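Local coordinates for nitric oxide dioxygenase (Rhodothermus marinus DSM 4252, PDB 6WK3), which is a heme globin that probably dioxygenates nitric oxide in nature and, in this engineered form, serves as a carbene transferase, at residues A[25-30]-A[107-112]; A[65-68]-A[72-75]. The protein carries 1 engineered substitution. All blocks are in the same frame, centred on the assembly; numbering follows the deposited sequence.

Interaction 1 (A[25-30]-A[107-112]); sequences SVAISA and KEVLGP
Val109 sets its isopropyl group against Ala27 and Ile28, CB and CG1 on the isoleucine and both methyls beside the alanine. Val109 CB lies 3.9 Å from Ile28 CG1, and the two side chains cross obliquely. The CG1 branch, anti to its own backbone N at chi1 170°, stays beside the same methylene, with Val109 CG1 4.0 Å from Ile28 CG1, and also comes up to the methyl of Ala27. The CG2 methyl keeps to Ala27 alone: Val109 CG2 is 4.1 Å from Ala27 CB and 3.9 Å from Ala27 O. Ile28 sets off at an angle to the facing segment, and with chi1 at -70° it is CG1, beside the backbone N, that swings in against Val109. No hydrogen bond joins the two segments; the contact is van der Waals throughout. Helices 18-39 and 94-110 correspond by order to helices B and G of the globin fold, and the meeting point is on the last turn of the latter. The backbones come close here, with Ile28 CA 6.3 Å from Val109 CA. Farther out, His24 extends the patch by one turn, touching both Val109 and Leu110, while Ile28 also rests on Leu21. Ala27 O, beside the valine methyl, accepts a hydrogen bond from Thr31 OG1. On the other flank of helix 18-39, Ser29 OG is bonded to Ile54 O of helix 50-66. Beyond Leu110 the chain leaves helical geometry at Gly111, which has a positive phi of 55°, and so ends helix 94-110 just past the contact.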
loop_
_atom_site.group_PDB
_atom_site.type_symbol
_atom_site.label_atom_id
_atom_site.label_comp_id
_atom_site.label_asym_id
_atom_site.label_seq_id
_atom_site.Cartn_x
_atom_site.Cartn_y
_atom_site.Cartn_z
ATOM N N SER A 25 -0.535 -10.856 21.142
ATOM C CA SER A 25 0.112 -10.116 20.062
ATOM C C SER A 25 -0.583 -8.784 19.793
ATOM O O SER A 25 0.070 -7.823 19.368
ATOM C CB SER A 25 0.173 -10.961 18.788
ATOM O OG SER A 25 -1.127 -11.271 18.314
ATOM N N VAL A 26 -1.892 -8.697 20.043
ATOM C CA VAL A 26 -2.584 -7.418 19.899
ATOM C C VAL A 26 -2.157 -6.450 20.997
ATOM O O VAL A 26 -1.936 -5.259 20.744
ATOM C CB VAL A 26 -4.108 -7.629 19.888
ATOM C CG1 VAL A 26 -4.823 -6.291 19.985
ATOM C CG2 VAL A 26 -4.527 -8.366 18.623
ATOM N N ALA A 27 -2.031 -6.940 22.231
ATOM C CA ALA A 27 -1.531 -6.092 23.308
ATOM C C ALA A 27 -0.109 -5.623 23.023
ATOM O O ALA A 27 0.233 -4.466 23.287
ATOM C CB ALA A 27 -1.593 -6.835 24.641
ATOM N N ILE A 28 0.733 -6.504 22.476
ATOM C CA ILE A 28 2.107 -6.116 22.174
ATOM C C ILE A 28 2.134 -5.091 21.048
ATOM O O ILE A 28 2.838 -4.077 21.125
ATOM C CB ILE A 28 2.951 -7.359 21.831
ATOM C CG1 ILE A 28 3.188 -8.213 23.082
ATOM C CG2 ILE A 28 4.267 -6.945 21.187
ATOM C CD1 ILE A 28 3.691 -9.639 22.785
ATOM N N SER A 29 1.349 -5.325 19.997
ATOM C CA SER A 29 1.348 -4.416 18.857
ATOM C C SER A 29 0.770 -3.051 19.236
ATOM O O SER A 29 1.346 -2.010 18.898
ATOM C CB SER A 29 0.580 -5.058 17.694
ATOM O OG SER A 29 0.067 -4.092 16.793
ATOM N N ALA A 30 -0.349 -3.035 19.971
ATOM C CA ALA A 30 -0.953 -1.763 20.371
ATOM C C ALA A 30 -0.042 -0.987 21.317
ATOM O O ALA A 30 0.138 0.229 21.165
ATOM C CB ALA A 30 -2.315 -2.001 21.025
ATOM N N LYS A 107 8.527 -6.394 27.082
ATOM C CA LYS A 107 8.844 -6.334 28.510
ATOM C C LYS A 107 7.603 -6.050 29.346
ATOM O O LYS A 107 7.434 -6.608 30.437
ATOM C CB LYS A 107 9.902 -5.263 28.772
ATOM C CG LYS A 107 11.330 -5.704 28.525
ATOM C CD LYS A 107 12.310 -4.582 28.842
ATOM C CE LYS A 107 13.673 -4.865 28.237
ATOM N NZ LYS A 107 14.619 -3.725 28.348
ATOM N N GLU A 108 6.723 -5.186 28.851
ATOM C CA GLU A 108 5.552 -4.790 29.621
ATOM C C GLU A 108 4.481 -5.874 29.612
ATOM O O GLU A 108 3.940 -6.231 30.665
ATOM C CB GLU A 108 5.001 -3.479 29.066
ATOM C CG GLU A 108 4.060 -2.737 29.984
ATOM C CD GLU A 108 3.497 -1.502 29.315
ATOM O OE1 GLU A 108 2.413 -1.603 28.693
ATOM O OE2 GLU A 108 4.151 -0.436 29.394
ATOM N N VAL A 109 4.172 -6.419 28.434
ATOM C CA VAL A 109 3.029 -7.319 28.324
ATOM C C VAL A 109 3.340 -8.672 28.949
ATOM O O VAL A 109 2.525 -9.223 29.697
ATOM C CB VAL A 109 2.594 -7.454 26.854
ATOM C CG1 VAL A 109 1.570 -8.568 26.709
ATOM C CG2 VAL A 109 2.015 -6.129 26.355
ATOM N N LEU A 110 4.518 -9.225 28.660
ATOM C CA LEU A 110 4.883 -10.542 29.162
ATOM C C LEU A 110 5.403 -10.515 30.592
ATOM O O LEU A 110 5.559 -11.585 31.193
ATOM C CB LEU A 110 5.931 -11.178 28.248
ATOM C CG LEU A 110 5.457 -11.418 26.814
ATOM C CD1 LEU A 110 6.350 -12.437 26.123
ATOM C CD2 LEU A 110 4.000 -11.866 26.793
ATOM N N GLY A 111 5.672 -9.332 31.144
ATOM C CA GLY A 111 6.084 -9.198 32.520
ATOM C C GLY A 111 7.304 -10.032 32.849
ATOM O O GLY A 111 8.401 -9.801 32.335
ATOM N N PRO A 112 7.128 -11.029 33.722
ATOM C CA PRO A 112 8.275 -11.867 34.111
ATOM C C PRO A 112 8.804 -12.739 32.984
ATOM O O PRO A 112 10.013 -12.997 32.937
ATOM C CB PRO A 112 7.718 -12.713 35.267
ATOM C CG PRO A 112 6.235 -12.713 35.064
ATOM C CD PRO A 112 5.905 -11.371 34.473
#

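Interaction 2 (A[65-68]-A[72-75]); sequences ARSI and SALQ
Ser67 points its short side chain at Leu74 and Ala73 across the turn that follows helix 50-66. Its CB comes first, with Ser67 CB 4.1 Å from Leu74 CG and equally near the CD1 methyl. One bond on, OG is anti to the backbone N (chi1 167°), which sets the hydroxyl beside Leu74 and Ala73. There Ser67 OG is 3.8 Å from Leu74 CG and 4.0 Å from Leu74 CD1, and it meets the methyl of Ala73 with Ser67 OG 4.0 Å from Ala73 CB. All of these partners are carbon, so this is van der Waals contact and no hydrogen bond crosses between the segments. Leu74 also lies on Ala63 and Tyr64 of helix 50-66; an alanine here lacks CG and both methyls, which would probably open a gap beside those two residues and leave Ser67 with little but the Ala73 methyl to rest on. Within the turn, Ser72 OG is hydrogen-bonded to Asn70 OD1. In globin terms this is the corner between helices E and F: 3-10 geometry running through Ser72 and Ala73 leads to Leu74, at the N-cap position of helix 75-88, which carries the axial heme ligand His85. On the remote side of the corner, Ala65 packs on Val18 and Leu21 of helix 18-39 and joins Ile68 against Val14 of helix 8-16, while Arg66 NH2 hydrogen-bonds Gln22 OE1, fastening the end of helix 50-66 to helix 18-39.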
loop_
_atom_site.group_PDB
_atom_site.type_symbol
_atom_site.label_atom_id
_atom_site.label_comp_id
_atom_site.label_asym_id
_atom_site.label_seq_id
_atom_site.Cartn_x
_atom_site.Cartn_y
_atom_site.Cartn_z
ATOM N N ALA A 65 6.428 -15.668 13.843
ATOM C CA ALA A 65 6.885 -16.597 14.867
ATOM C C ALA A 65 6.507 -18.031 14.514
ATOM O O ALA A 65 7.266 -18.964 14.793
ATOM C CB ALA A 65 6.314 -16.192 16.228
ATOM N N ARG A 66 5.345 -18.225 13.885
ATOM C CA ARG A 66 4.927 -19.555 13.453
ATOM C C ARG A 66 5.759 -20.078 12.288
ATOM O O ARG A 66 5.698 -21.272 11.981
ATOM C CB ARG A 66 3.457 -19.538 13.032
ATOM C CG ARG A 66 2.444 -19.351 14.149
ATOM C CD ARG A 66 1.123 -19.970 13.731
ATOM N NE ARG A 66 -0.034 -19.360 14.373
ATOM C CZ ARG A 66 -0.670 -19.884 15.415
ATOM N NH1 ARG A 66 -0.255 -21.031 15.942
ATOM N NH2 ARG A 66 -1.722 -19.263 15.931
ATOM N N SER A 67 6.511 -19.211 11.617
ATOM C CA SER A 67 7.240 -19.585 10.415
ATOM C C SER A 67 8.694 -19.149 10.512
ATOM O O SER A 67 9.333 -18.866 9.499
ATOM C CB SER A 67 6.573 -18.988 9.177
ATOM O OG SER A 67 7.415 -19.077 8.040
ATOM N N ILE A 68 9.224 -19.083 11.736
ATOM C CA ILE A 68 10.592 -18.629 11.931
ATOM C C ILE A 68 11.606 -19.624 11.370
ATOM O O ILE A 68 12.739 -19.236 11.067
ATOM C CB ILE A 68 10.834 -18.339 13.427
ATOM C CG1 ILE A 68 12.115 -17.526 13.632
ATOM C CG2 ILE A 68 10.883 -19.627 14.228
ATOM C CD1 ILE A 68 12.118 -16.198 12.918
ATOM N N SER A 72 10.904 -17.886 4.116
ATOM C CA SER A 72 10.507 -17.711 2.722
ATOM C C SER A 72 9.043 -18.061 2.478
ATOM O O SER A 72 8.506 -17.702 1.425
ATOM C CB SER A 72 11.413 -18.537 1.802
ATOM O OG SER A 72 11.140 -19.925 1.896
ATOM N N ALA A 73 8.381 -18.731 3.422
ATOM C CA ALA A 73 6.954 -18.997 3.303
ATOM C C ALA A 73 6.099 -17.768 3.576
ATOM O O ALA A 73 4.875 -17.839 3.422
ATOM C CB ALA A 73 6.543 -20.126 4.252
ATOM N N LEU A 74 6.707 -16.658 3.990
ATOM C CA LEU A 74 6.012 -15.397 4.201
ATOM C C LEU A 74 6.263 -14.401 3.071
ATOM O O LEU A 74 6.115 -13.193 3.277
ATOM C CB LEU A 74 6.428 -14.789 5.540
ATOM C CG LEU A 74 6.209 -15.647 6.788
ATOM C CD1 LEU A 74 7.035 -15.118 7.941
ATOM C CD2 LEU A 74 4.739 -15.694 7.171
ATOM N N GLN A 75 6.633 -14.890 1.881
ATOM C CA GLN A 75 7.039 -14.005 0.791
ATOM C C GLN A 75 5.940 -13.013 0.425
ATOM O O GLN A 75 6.211 -11.823 0.228
ATOM C CB GLN A 75 7.439 -14.832 -0.432
#

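From the N terminus, the chain passes through helix 8-16 and, early in helix 18-39, reaches 25-30, the first segment of interaction 1. Helix 50-66 follows, and at its end interaction 2 closes a tight loop, only three residues separating 65-68 from 72-75. The chain then runs through helix 75-88 and along helix 94-110, whose last turn, within 107-112, returns to 25-30 and closes the long loop. Interaction 2 is therefore nested inside interaction 1. One joins helices far apart in sequence, the other turns a corner between successive ones. Their centres are 21 Å apart and they do not touch, but helices 18-39 and 50-66, which carry one segment of each, pack on each other.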